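Local atomic coordinates of cysteine protease S273R (African swine fever virus pig/Kenya/KEN-50/1950, PDB entry 6LJ9), a protein that probably acts as a cysteine endopeptidase that matures the viral polyproteins pp220 and pp62 into core-shell proteins and dampens host innate immune responses. Residues Pro79-Arg82 / Leu87-Asn90; Asp94-Arg99 / Tyr235-Ile240; Gln98-Lys103 / Thr267-Ile272; Cys180-Tyr185 / Arg241-Asn246. All blocks are in the same frame, centred on the assembly; numbering follows the deposited sequence.

Contact 1: residues Pro79-Arg82 / Leu87-Asn90; sequences PGPR and LLTN
Pro81 and Leu88 meet where the chain doubles back between strand 78-79 and helix 90-103, with Pro81 at the centre of an inverse gamma turn. The contact is small and apolar, burying 84 Å² in all. The two side chains cross obliquely, the proline ring presenting its CG to one methyl branch of the leucine. With chi1 at -99°, off a staggered value, Leu88 brings its CD1 branch to the proline ring. Both side chains also pack on Phe270, and the leucine reaches Pro234 and Leu237 of helix 232-244.

No hydrogen bond links the two segments; several of their polar atoms bond to residues around them. Arg266 NH1 bonds to Pro81 O, and Trp169 NE1 and Lys167 NZ both donate to Leu88 O. Thr89, at the N-cap of helix 90-103, caps a backbone N with its side chain, and its OG1 also bonds to Asn92 OD1. The neighbouring Leu87 side chain lies about 6 Å from that of Cys232, the inferred nucleophile, which puts this loop on the border of the active site. The meeting itself comes down to one pair of carbons, Pro81 CG and Leu88 CD1, 3.7 Å apart.

Contact 2: residues Asp94-Arg99 / Tyr235-Ile240; sequences DETLQR and YSLFYI
On the helix that carries Thr96 and Leu97 against Leu237, the carbonyl oxygen of Glu95 is gripped twice from the next turn. Arg99 NH1 reaches Glu95 O at 3.0 Å, in the plane of its own guanidinium but 47° above the carbonyl plane, so it does not lie on a lone pair. The backbone N of Arg99 adds a weak bond to the same oxygen. This folds the arginine back along its helix, on the side turned from helix 232-244, and its NE is held by Phe76 O.

The interface between the helices is apolar. Leu97 CD2 meets Leu237 CD2 methyl to methyl at 3.7 Å, the two side chains crossing at a slant. Both leucines place CG beside the backbone N, and within this pair the CD2 branches are the ones that meet. Ile240 CD1, one turn further on, lies at 4.4 Å from Leu97 CD2. Thr96 sets its methyl CG2 against the other branch, Leu237 CD1, while its OG1 is satisfied within the helix by Asn92 O.

The axes of the two segments run nearly parallel, 11° apart, with a closest approach of 11.7 Å. Helix 232-244 starts at Cys232, the inferred nucleophile, and this matches the central helix of clan CA cysteine proteases such as Ulp1, here flanked by helix 90-103.

Contact 3: residues Gln98-Lys103 / Thr267-Ile272; sequences QRWAIK and THLFRI
Trp100 and Leu269 account for most of the buried surface. The leucine methyl CD2 approaches the six-membered ring of the indole obliquely, 3.6 Å from Trp100 CZ2 and 4.0 Å from Trp100 CH2. Trp100 leaves the helix with CG beside the backbone N (chi1 -69°), which carries the indole out between helix 232-244 and the end of helix 259-269. There it also touches Leu237 and Ile240, and it makes a cation-pi contact with Arg241. Leu269 CB in turn lies over the centre of the Phe270 ring, 3.8 Å above its plane.

Beside this apolar pair two arginines come close. Arg99 NH2 lies 4.1 Å from Arg271 NH1, near the plane of the Arg271 guanidinium, and the two planes are turned 67° apart. Both groups face backbone carbonyls: Arg99 NH2 makes a weak bond to Leu72 O, and Arg271 NH1 a weak one to Lys77 O. Glu13 also packs on Arg271. The closeness of the like charges is probably eased by the carbonyl oxygens, leaving the apolar meeting of tryptophan and leucine as the main cohesive element.

Contact 4: residues Cys180-Tyr185 / Arg241-Asn246; sequences CWSIEY and RARLDN
A buried salt bridge between Glu184 and Arg243 ties strand 181-186 of the central mixed sheet to the last turn of helix 232-244, in the Ulp1-like catalytic domain. It is bidentate and side-on: Arg243 NE donates to Glu184 OE1 at 2.7 Å (N-H...O 167°), and Arg243 NH2 to Glu184 OE2. The second bond refines to 2.5 Å between Arg243 NH2 and Glu184 OE2, unusually short, and its exact length is doubtful. The carboxylate and guanidinium planes differ by only 12°, and OE1 offers its syn lone pair. The groups arrive from opposite directions. The glutamate is extended beyond CG, whereas the arginine bends at chi2 and chi3, which swings its NE edge round to the strand.

Each partner has further neighbours. Tyr239 OH bonds to Glu184 OE1, and Ser182 OG stands 2.8 Å from Glu184 OE2, though that hydroxyl also bonds to Asp179 of the second subunit. Arg243 NH2 forms a second salt bridge with Asp175 on the adjoining strand, and a long, weak ion pair with Asp179 of the second subunit. Its NH1 bonds to the carbonyl of Val247, whose N closes the Schellman motif in which Asn246, at positive phi, ends the helix.

One guanidinium therefore joins the helix end, two strands of the sheet and, more loosely, the subunit interface. The glutamate is probably kept ionised despite its burial, and the paired bonds to one guanidinium hold the nearly coplanar groups in their relative orientation.

Helix 90-103 carries a segment of contacts 2 and 3, helix 232-244 one of contacts 2 and 4, and contact 1 lies in the loop leading into helix 90-103. Contacts 2 and 3 share Gln98 and Arg99, their centres about 8 Å apart; contact 1, centred about 11 to 12 Å from both, touches them through Leu88 and Arg82. The centres of contacts 1 and 4 are about 23 Å apart, on opposite sides of the chain's centre, yet contact 4 meets contact 2 where Tyr239 reaches Glu184. Contact 1 closes first, contact 4 is nested inside the loop of contact 3, and contacts 2 and 4 interleave. The nucleophile-bearing helix thus packs on helix 90-103 and is bonded to the sheet.

Contact 1: residues Pro79-Arg82 / Leu87-Asn90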
loop_
_atom_site.group_PDB
_atom_site.type_symbol
_atom_site.label_atom_id
_atom_site.label_comp_id
_atom_site.label_asym_id
_atom_site.label_seq_id
_atom_site.Cartn_x
_atom_site.Cartn_y
_atom_site.Cartn_z
ATOM N N PRO B 79 8.113 6.146 -22.275
ATOM C CA PRO B 79 9.140 5.927 -23.297
ATOM C C PRO B 79 10.515 6.316 -22.782
ATOM O O PRO B 79 10.665 7.240 -21.979
ATOM C CB PRO B 79 8.695 6.840 -24.444
ATOM C CG PRO B 79 7.960 7.945 -23.759
ATOM C CD PRO B 79 7.257 7.304 -22.589
ATOM N N GLY B 80 11.528 5.594 -23.254
ATOM C CA GLY B 80 12.887 5.848 -22.841
ATOM C C GLY B 80 13.873 4.823 -23.362
ATOM O O GLY B 80 13.503 3.836 -24.008
ATOM N N PRO B 81 15.162 5.044 -23.087
ATOM C CA PRO B 81 16.194 4.102 -23.546
ATOM C C PRO B 81 16.066 2.737 -22.888
ATOM O O PRO B 81 16.733 2.453 -21.888
ATOM C CB PRO B 81 17.503 4.800 -23.151
ATOM C CG PRO B 81 17.125 5.711 -22.029
ATOM C CD PRO B 81 15.729 6.169 -22.324
ATOM N N ARG B 82 15.210 1.883 -23.451
ATOM C CA ARG B 82 14.955 0.576 -22.856
ATOM C C ARG B 82 16.047 -0.430 -23.200
ATOM O O ARG B 82 16.461 -1.216 -22.342
ATOM C CB ARG B 82 13.590 0.057 -23.308
ATOM C CG ARG B 82 13.288 -1.369 -22.879
ATOM C CD ARG B 82 12.103 -1.933 -23.646
ATOM N NE ARG B 82 11.952 -3.369 -23.435
ATOM C CZ ARG B 82 11.102 -3.913 -22.571
ATOM N NH1 ARG B 82 10.317 -3.140 -21.831
ATOM N NH2 ARG B 82 11.035 -5.232 -22.447
ATOM N N LEU B 87 21.579 8.043 -21.739
ATOM C CA LEU B 87 21.341 8.644 -20.437
ATOM C C LEU B 87 19.876 9.028 -20.273
ATOM O O LEU B 87 19.201 9.435 -21.224
ATOM C CB LEU B 87 22.216 9.882 -20.244
ATOM C CG LEU B 87 23.726 9.708 -20.419
ATOM C CD1 LEU B 87 24.471 10.907 -19.854
ATOM C CD2 LEU B 87 24.203 8.423 -19.767
ATOM N N LEU B 88 19.394 8.901 -19.042
ATOM C CA LEU B 88 18.026 9.269 -18.709
ATOM C C LEU B 88 17.882 10.782 -18.631
ATOM O O LEU B 88 18.774 11.484 -18.145
ATOM C CB LEU B 88 17.619 8.634 -17.377
ATOM C CG LEU B 88 16.786 7.356 -17.442
ATOM C CD1 LEU B 88 17.399 6.346 -18.399
ATOM C CD2 LEU B 88 16.633 6.751 -16.055
ATOM N N THR B 89 16.752 11.281 -19.117
ATOM C CA THR B 89 16.417 12.693 -19.024
ATOM C C THR B 89 15.443 12.920 -17.872
ATOM O O THR B 89 14.942 11.981 -17.251
ATOM C CB THR B 89 15.818 13.197 -20.342
ATOM O OG1 THR B 89 14.573 12.532 -20.590
ATOM C CG2 THR B 89 16.769 12.922 -21.499
ATOM N N ASN B 90 15.187 14.198 -17.583
ATOM C CA ASN B 90 14.213 14.535 -16.551
ATOM C C ASN B 90 12.812 14.081 -16.934
ATOM O O ASN B 90 11.983 13.819 -16.056
ATOM C CB ASN B 90 14.230 16.041 -16.282
ATOM C CG ASN B 90 14.458 16.857 -17.541
ATOM O OD1 ASN B 90 14.452 16.323 -18.651
ATOM N ND2 ASN B 90 14.661 18.158 -17.373
#

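Contact 2: residues Asp94-Arg99 / Tyr235-Ile240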
loop_
_atom_site.group_PDB
_atom_site.type_symbol
_atom_site.label_atom_id
_atom_site.label_comp_id
_atom_site.label_asym_id
_atom_site.label_seq_id
_atom_site.Cartn_x
_atom_site.Cartn_y
_atom_site.Cartn_z
ATOM N N ASP B 94 10.535 11.705 -14.597
ATOM C CA ASP B 94 9.279 12.265 -14.109
ATOM C C ASP B 94 8.100 11.384 -14.498
ATOM O O ASP B 94 7.232 11.081 -13.671
ATOM C CB ASP B 94 9.090 13.681 -14.652
ATOM C CG ASP B 94 7.967 14.427 -13.960
ATOM O OD1 ASP B 94 8.020 14.566 -12.720
ATOM O OD2 ASP B 94 7.035 14.882 -14.656
ATOM N N GLU B 95 8.058 10.955 -15.760
ATOM C CA GLU B 95 6.958 10.130 -16.239
ATOM C C GLU B 95 6.995 8.719 -15.667
ATOM O O GLU B 95 5.961 8.044 -15.649
ATOM C CB GLU B 95 6.976 10.090 -17.767
ATOM C CG GLU B 95 6.789 11.458 -18.405
ATOM C CD GLU B 95 7.161 11.476 -19.872
ATOM O OE1 GLU B 95 7.368 10.387 -20.446
ATOM O OE2 GLU B 95 7.249 12.579 -20.452
ATOM N N THR B 96 8.157 8.259 -15.197
ATOM C CA THR B 96 8.229 6.955 -14.547
ATOM C C THR B 96 7.700 7.022 -13.119
ATOM O O THR B 96 6.912 6.165 -12.700
ATOM C CB THR B 96 9.670 6.435 -14.563
ATOM O OG1 THR B 96 10.072 6.173 -15.913
ATOM C CG2 THR B 96 9.790 5.154 -13.747
ATOM N N LEU B 97 8.119 8.038 -12.360
ATOM C CA LEU B 97 7.654 8.177 -10.983
ATOM C C LEU B 97 6.170 8.514 -10.922
ATOM O O LEU B 97 5.489 8.136 -9.962
ATOM C CB LEU B 97 8.473 9.243 -10.255
ATOM C CG LEU B 97 9.969 8.952 -10.109
ATOM C CD1 LEU B 97 10.644 10.043 -9.295
ATOM C CD2 LEU B 97 10.191 7.588 -9.476
ATOM N N GLN B 98 5.653 9.220 -11.932
ATOM C CA GLN B 98 4.217 9.467 -11.999
ATOM C C GLN B 98 3.431 8.176 -12.193
ATOM O O GLN B 98 2.301 8.064 -11.707
ATOM C CB GLN B 98 3.904 10.453 -13.125
ATOM C CG GLN B 98 4.264 11.896 -12.811
ATOM C CD GLN B 98 4.070 12.814 -14.001
ATOM O OE1 GLN B 98 4.342 12.437 -15.141
ATOM N NE2 GLN B 98 3.592 14.025 -13.744
ATOM N N ARG B 99 4.005 7.193 -12.892
ATOM C CA ARG B 99 3.313 5.922 -13.082
ATOM C C ARG B 99 3.380 5.054 -11.831
ATOM O O ARG B 99 2.425 4.332 -11.521
ATOM C CB ARG B 99 3.901 5.173 -14.279
ATOM C CG ARG B 99 3.416 5.680 -15.628
ATOM C CD ARG B 99 4.207 5.071 -16.775
ATOM N NE ARG B 99 3.591 5.361 -18.066
ATOM C CZ ARG B 99 3.733 6.508 -18.723
ATOM N NH1 ARG B 99 4.472 7.482 -18.210
ATOM N NH2 ARG B 99 3.132 6.683 -19.892
ATOM N N TYR B 235 20.193 3.412 -11.805
ATOM C CA TYR B 235 20.548 3.171 -10.408
ATOM C C TYR B 235 19.635 3.947 -9.468
ATOM O O TYR B 235 19.140 3.404 -8.474
ATOM C CB TYR B 235 22.009 3.552 -10.160
ATOM C CG TYR B 235 22.990 2.403 -10.243
ATOM C CD1 TYR B 235 23.064 1.453 -9.233
ATOM C CD2 TYR B 235 23.859 2.284 -11.318
ATOM C CE1 TYR B 235 23.967 0.409 -9.301
ATOM C CE2 TYR B 235 24.763 1.245 -11.395
ATOM C CZ TYR B 235 24.814 0.310 -10.384
ATOM O OH TYR B 235 25.715 -0.726 -10.460
ATOM N N SER B 236 19.400 5.227 -9.769
ATOM C CA SER B 236 18.593 6.062 -8.884
ATOM C C SER B 236 17.137 5.610 -8.870
ATOM O O SER B 236 16.492 5.605 -7.815
ATOM C CB SER B 236 18.692 7.526 -9.309
ATOM O OG SER B 236 20.043 7.951 -9.362
ATOM N N LEU B 237 16.602 5.231 -10.032
ATOM C CA LEU B 237 15.221 4.765 -10.088
ATOM C C LEU B 237 15.064 3.410 -9.410
ATOM O O LEU B 237 14.040 3.144 -8.772
ATOM C CB LEU B 237 14.749 4.697 -11.540
ATOM C CG LEU B 237 14.387 6.023 -12.209
ATOM C CD1 LEU B 237 14.058 5.795 -13.671
ATOM C CD2 LEU B 237 13.217 6.676 -11.494
ATOM N N PHE B 238 16.068 2.538 -9.538
ATOM C CA PHE B 238 15.983 1.217 -8.925
ATOM C C PHE B 238 15.996 1.308 -7.405
ATOM O O PHE B 238 15.332 0.517 -6.726
ATOM C CB PHE B 238 17.127 0.330 -9.414
ATOM C CG PHE B 238 17.159 -1.030 -8.773
ATOM C CD1 PHE B 238 16.358 -2.053 -9.252
ATOM C CD2 PHE B 238 17.991 -1.288 -7.696
ATOM C CE1 PHE B 238 16.384 -3.307 -8.666
ATOM C CE2 PHE B 238 18.021 -2.539 -7.106
ATOM C CZ PHE B 238 17.216 -3.549 -7.593
ATOM N N TYR B 239 16.757 2.257 -6.855
ATOM C CA TYR B 239 16.782 2.436 -5.407
ATOM C C TYR B 239 15.397 2.784 -4.880
ATOM O O TYR B 239 14.932 2.207 -3.891
ATOM C CB TYR B 239 17.793 3.520 -5.029
ATOM C CG TYR B 239 17.931 3.742 -3.538
ATOM C CD1 TYR B 239 18.749 2.924 -2.770
ATOM C CD2 TYR B 239 17.252 4.773 -2.901
ATOM C CE1 TYR B 239 18.882 3.123 -1.409
ATOM C CE2 TYR B 239 17.379 4.980 -1.539
ATOM C CZ TYR B 239 18.197 4.151 -0.799
ATOM O OH TYR B 239 18.328 4.350 0.556
ATOM N N ILE B 240 14.716 3.724 -5.540
ATOM C CA ILE B 240 13.375 4.112 -5.113
ATOM C C ILE B 240 12.417 2.931 -5.223
ATOM O O ILE B 240 11.614 2.676 -4.319
ATOM C CB ILE B 240 12.880 5.320 -5.930
ATOM C CG1 ILE B 240 13.745 6.550 -5.642
ATOM C CG2 ILE B 240 11.411 5.596 -5.638
ATOM C CD1 ILE B 240 13.328 7.791 -6.406
#

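Contact 3: residues Gln98-Lys103 / Thr267-Ile272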
loop_
_atom_site.group_PDB
_atom_site.type_symbol
_atom_site.label_atom_id
_atom_site.label_comp_id
_atom_site.label_asym_id
_atom_site.label_seq_id
_atom_site.Cartn_x
_atom_site.Cartn_y
_atom_site.Cartn_z
ATOM N N GLN B 98 5.653 9.220 -11.932
ATOM C CA GLN B 98 4.217 9.467 -11.999
ATOM C C GLN B 98 3.431 8.176 -12.193
ATOM O O GLN B 98 2.301 8.064 -11.707
ATOM C CB GLN B 98 3.904 10.453 -13.125
ATOM C CG GLN B 98 4.264 11.896 -12.811
ATOM C CD GLN B 98 4.070 12.814 -14.001
ATOM O OE1 GLN B 98 4.342 12.437 -15.141
ATOM N NE2 GLN B 98 3.592 14.025 -13.744
ATOM N N ARG B 99 4.005 7.193 -12.892
ATOM C CA ARG B 99 3.313 5.922 -13.082
ATOM C C ARG B 99 3.380 5.054 -11.831
ATOM O O ARG B 99 2.425 4.332 -11.521
ATOM C CB ARG B 99 3.901 5.173 -14.279
ATOM C CG ARG B 99 3.416 5.680 -15.628
ATOM C CD ARG B 99 4.207 5.071 -16.775
ATOM N NE ARG B 99 3.591 5.361 -18.066
ATOM C CZ ARG B 99 3.733 6.508 -18.723
ATOM N NH1 ARG B 99 4.472 7.482 -18.210
ATOM N NH2 ARG B 99 3.132 6.683 -19.892
ATOM N N TRP B 100 4.499 5.105 -11.103
ATOM C CA TRP B 100 4.610 4.333 -9.870
ATOM C C TRP B 100 3.657 4.849 -8.801
ATOM O O TRP B 100 3.209 4.076 -7.945
ATOM C CB TRP B 100 6.049 4.360 -9.358
ATOM C CG TRP B 100 7.010 3.605 -10.222
ATOM C CD1 TRP B 100 6.708 2.833 -11.307
ATOM C CD2 TRP B 100 8.433 3.548 -10.074
ATOM N NE1 TRP B 100 7.854 2.300 -11.843
ATOM C CE2 TRP B 100 8.927 2.724 -11.104
ATOM C CE3 TRP B 100 9.337 4.115 -9.170
ATOM C CZ2 TRP B 100 10.286 2.453 -11.255
ATOM C CZ3 TRP B 100 10.684 3.845 -9.321
ATOM C CH2 TRP B 100 11.146 3.021 -10.356
ATOM N N ALA B 101 3.335 6.145 -8.832
ATOM C CA ALA B 101 2.384 6.704 -7.880
ATOM C C ALA B 101 0.974 6.169 -8.093
ATOM O O ALA B 101 0.151 6.246 -7.175
ATOM C CB ALA B 101 2.387 8.229 -7.969
ATOM N N ILE B 102 0.678 5.637 -9.280
ATOM C CA ILE B 102 -0.608 4.986 -9.508
ATOM C C ILE B 102 -0.684 3.683 -8.722
ATOM O O ILE B 102 -1.667 3.415 -8.020
ATOM C CB ILE B 102 -0.828 4.741 -11.012
ATOM C CG1 ILE B 102 -0.541 6.008 -11.817
ATOM C CG2 ILE B 102 -2.244 4.252 -11.272
ATOM C CD1 ILE B 102 -0.565 5.794 -13.315
ATOM N N LYS B 103 0.356 2.855 -8.830
ATOM C CA LYS B 103 0.355 1.546 -8.188
ATOM C C LYS B 103 0.598 1.658 -6.687
ATOM O O LYS B 103 -0.110 1.037 -5.888
ATOM C CB LYS B 103 1.408 0.653 -8.850
ATOM C CG LYS B 103 1.770 -0.602 -8.079
ATOM C CD LYS B 103 2.790 -1.423 -8.852
ATOM C CE LYS B 103 3.446 -2.472 -7.972
ATOM N NZ LYS B 103 2.450 -3.401 -7.373
ATOM N N THR B 267 14.706 -2.544 -19.037
ATOM C CA THR B 267 13.559 -3.239 -19.607
ATOM C C THR B 267 12.368 -3.255 -18.657
ATOM O O THR B 267 11.238 -3.485 -19.102
ATOM C CB THR B 267 13.942 -4.672 -19.989
ATOM O OG1 THR B 267 14.181 -5.440 -18.803
ATOM C CG2 THR B 267 15.197 -4.675 -20.850
ATOM N N HIS B 268 12.596 -3.024 -17.364
ATOM C CA HIS B 268 11.507 -2.882 -16.407
ATOM C C HIS B 268 10.946 -1.468 -16.357
ATOM O O HIS B 268 9.844 -1.272 -15.831
ATOM C CB HIS B 268 11.973 -3.276 -15.001
ATOM C CG HIS B 268 12.291 -4.732 -14.850
ATOM N ND1 HIS B 268 11.908 -5.464 -13.747
ATOM C CD2 HIS B 268 12.964 -5.588 -15.655
ATOM C CE1 HIS B 268 12.325 -6.710 -13.882
ATOM N NE2 HIS B 268 12.968 -6.812 -15.031
ATOM N N LEU B 269 11.670 -0.486 -16.892
ATOM C CA LEU B 269 11.290 0.916 -16.767
ATOM C C LEU B 269 10.503 1.420 -17.971
ATOM O O LEU B 269 9.453 2.050 -17.810
ATOM C CB LEU B 269 12.540 1.780 -16.570
ATOM C CG LEU B 269 13.252 1.709 -15.219
ATOM C CD1 LEU B 269 14.584 2.443 -15.271
ATOM C CD2 LEU B 269 12.365 2.285 -14.131
ATOM N N PHE B 270 10.994 1.156 -19.177
ATOM C CA PHE B 270 10.492 1.810 -20.373
ATOM C C PHE B 270 9.821 0.813 -21.306
ATOM O O PHE B 270 10.058 -0.398 -21.242
ATOM C CB PHE B 270 11.620 2.534 -21.116
ATOM C CG PHE B 270 12.452 3.416 -20.235
ATOM C CD1 PHE B 270 11.901 4.538 -19.639
ATOM C CD2 PHE B 270 13.786 3.123 -20.000
ATOM C CE1 PHE B 270 12.665 5.354 -18.825
ATOM C CE2 PHE B 270 14.555 3.935 -19.188
ATOM C CZ PHE B 270 13.993 5.052 -18.599
ATOM N N ARG B 271 8.974 1.350 -22.178
ATOM C CA ARG B 271 8.324 0.580 -23.222
ATOM C C ARG B 271 9.206 0.534 -24.466
ATOM O O ARG B 271 10.210 1.239 -24.581
ATOM C CB ARG B 271 6.955 1.177 -23.559
ATOM C CG ARG B 271 7.004 2.605 -24.088
ATOM C CD ARG B 271 5.681 3.005 -24.728
ATOM N NE ARG B 271 5.713 4.366 -25.256
ATOM C CZ ARG B 271 5.151 5.413 -24.661
ATOM N NH1 ARG B 271 4.503 5.259 -23.513
ATOM N NH2 ARG B 271 5.230 6.615 -25.216
ATOM N N ILE B 272 8.815 -0.319 -25.411
ATOM C CA ILE B 272 9.553 -0.489 -26.661
ATOM C C ILE B 272 9.066 0.590 -27.624
ATOM O O ILE B 272 8.033 0.437 -28.277
ATOM C CB ILE B 272 9.372 -1.894 -27.240
ATOM C CG1 ILE B 272 9.677 -2.945 -26.172
ATOM C CG2 ILE B 272 10.276 -2.091 -28.445
ATOM C CD1 ILE B 272 9.229 -4.339 -26.540
#

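Contact 4: residues Cys180-Tyr185 / Arg241-Asn246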
loop_
_atom_site.group_PDB
_atom_site.type_symbol
_atom_site.label_atom_id
_atom_site.label_comp_id
_atom_site.label_asym_id
_atom_site.label_seq_id
_atom_site.Cartn_x
_atom_site.Cartn_y
_atom_site.Cartn_z
ATOM N N CYS B 180 11.072 3.791 12.809
ATOM C CA CYS B 180 12.149 4.763 12.660
ATOM C C CYS B 180 12.114 5.281 11.229
ATOM O O CYS B 180 12.466 4.555 10.293
ATOM C CB CYS B 180 13.505 4.141 12.979
ATOM S SG CYS B 180 14.910 5.076 12.340
ATOM N N TRP B 181 11.682 6.525 11.062
ATOM C CA TRP B 181 11.655 7.143 9.748
ATOM C C TRP B 181 13.066 7.533 9.328
ATOM O O TRP B 181 13.899 7.919 10.152
ATOM C CB TRP B 181 10.743 8.371 9.747
ATOM C CG TRP B 181 9.309 8.054 10.067
ATOM C CD1 TRP B 181 8.785 6.828 10.354
ATOM C CD2 TRP B 181 8.216 8.980 10.128
ATOM N NE1 TRP B 181 7.437 6.932 10.594
ATOM C CE2 TRP B 181 7.062 8.242 10.461
ATOM C CE3 TRP B 181 8.101 10.360 9.936
ATOM C CZ2 TRP B 181 5.810 8.837 10.603
ATOM C CZ3 TRP B 181 6.856 10.950 10.077
ATOM C CH2 TRP B 181 5.728 10.188 10.408
ATOM N N SER B 182 13.334 7.419 8.031
ATOM C CA SER B 182 14.667 7.658 7.504
ATOM C C SER B 182 14.596 8.551 6.276
ATOM O O SER B 182 13.718 8.388 5.424
ATOM C CB SER B 182 15.369 6.342 7.150
ATOM O OG SER B 182 14.609 5.593 6.218
ATOM N N ILE B 183 15.524 9.500 6.202
ATOM C CA ILE B 183 15.737 10.330 5.024
ATOM C C ILE B 183 17.012 9.830 4.362
ATOM O O ILE B 183 18.093 9.888 4.960
ATOM C CB ILE B 183 15.835 11.817 5.391
ATOM C CG1 ILE B 183 14.583 12.253 6.156
ATOM C CG2 ILE B 183 16.019 12.664 4.145
ATOM C CD1 ILE B 183 14.756 13.543 6.922
ATOM N N GLU B 184 16.888 9.324 3.139
ATOM C CA GLU B 184 17.950 8.559 2.503
ATOM C C GLU B 184 18.455 9.269 1.254
ATOM O O GLU B 184 17.666 9.787 0.458
ATOM C CB GLU B 184 17.458 7.153 2.149
ATOM C CG GLU B 184 16.780 6.440 3.308
ATOM C CD GLU B 184 16.011 5.211 2.869
ATOM O OE1 GLU B 184 16.208 4.763 1.722
ATOM O OE2 GLU B 184 15.203 4.697 3.672
ATOM N N TYR B 185 19.777 9.285 1.097
ATOM C CA TYR B 185 20.443 9.802 -0.092
ATOM C C TYR B 185 21.306 8.691 -0.668
ATOM O O TYR B 185 22.246 8.230 -0.011
ATOM C CB TYR B 185 21.290 11.035 0.240
ATOM C CG TYR B 185 22.170 11.518 -0.897
ATOM C CD1 TYR B 185 23.458 11.021 -1.065
ATOM C CD2 TYR B 185 21.718 12.476 -1.794
ATOM C CE1 TYR B 185 24.266 11.459 -2.095
ATOM C CE2 TYR B 185 22.523 12.922 -2.829
ATOM C CZ TYR B 185 23.796 12.407 -2.975
ATOM O OH TYR B 185 24.609 12.838 -3.999
ATOM N N ARG B 241 12.496 2.187 -6.328
ATOM C CA ARG B 241 11.589 1.059 -6.521
ATOM C C ARG B 241 11.864 -0.053 -5.515
ATOM O O ARG B 241 10.926 -0.666 -4.988
ATOM C CB ARG B 241 11.702 0.530 -7.950
ATOM C CG ARG B 241 10.767 -0.630 -8.254
ATOM C CD ARG B 241 9.325 -0.267 -7.941
ATOM N NE ARG B 241 8.408 -1.374 -8.190
ATOM C CZ ARG B 241 7.720 -1.534 -9.316
ATOM N NH1 ARG B 241 7.843 -0.656 -10.302
ATOM N NH2 ARG B 241 6.906 -2.572 -9.455
ATOM N N ALA B 242 13.139 -0.328 -5.234
ATOM C CA ALA B 242 13.471 -1.361 -4.258
ATOM C C ALA B 242 13.002 -0.974 -2.860
ATOM O O ALA B 242 12.488 -1.818 -2.118
ATOM C CB ALA B 242 14.975 -1.631 -4.265
ATOM N N ARG B 243 13.170 0.296 -2.482
ATOM C CA ARG B 243 12.685 0.743 -1.180
ATOM C C ARG B 243 11.163 0.696 -1.119
ATOM O O ARG B 243 10.585 0.406 -0.064
ATOM C CB ARG B 243 13.185 2.157 -0.881
ATOM C CG ARG B 243 14.699 2.296 -0.838
ATOM C CD ARG B 243 15.301 1.687 0.417
ATOM N NE ARG B 243 14.912 2.413 1.622
ATOM C CZ ARG B 243 14.024 1.973 2.506
ATOM N NH1 ARG B 243 13.432 0.801 2.325
ATOM N NH2 ARG B 243 13.731 2.701 3.575
ATOM N N LEU B 244 10.498 0.981 -2.243
ATOM C CA LEU B 244 9.042 0.882 -2.291
ATOM C C LEU B 244 8.582 -0.555 -2.093
ATOM O O LEU B 244 7.568 -0.805 -1.430
ATOM C CB LEU B 244 8.520 1.437 -3.617
ATOM C CG LEU B 244 8.451 2.959 -3.758
ATOM C CD1 LEU B 244 8.030 3.347 -5.167
ATOM C CD2 LEU B 244 7.494 3.548 -2.732
ATOM N N ASP B 245 9.312 -1.517 -2.662
ATOM C CA ASP B 245 9.043 -2.931 -2.444
ATOM C C ASP B 245 9.708 -3.466 -1.183
ATOM O O ASP B 245 9.862 -4.685 -1.042
ATOM C CB ASP B 245 9.481 -3.750 -3.659
ATOM C CG ASP B 245 8.572 -3.544 -4.850
ATOM O OD1 ASP B 245 7.401 -3.157 -4.642
ATOM O OD2 ASP B 245 9.024 -3.768 -5.991
ATOM N N ASN B 246 10.109 -2.575 -0.273
ATOM C CA ASN B 246 10.570 -2.932 1.065
ATOM C C ASN B 246 11.902 -3.674 1.052
ATOM O O ASN B 246 12.131 -4.563 1.874
ATOM C CB ASN B 246 9.511 -3.747 1.818
ATOM C CG ASN B 246 8.386 -2.880 2.354
ATOM O OD1 ASN B 246 8.507 -2.280 3.424
ATOM N ND2 ASN B 246 7.288 -2.804 1.611
#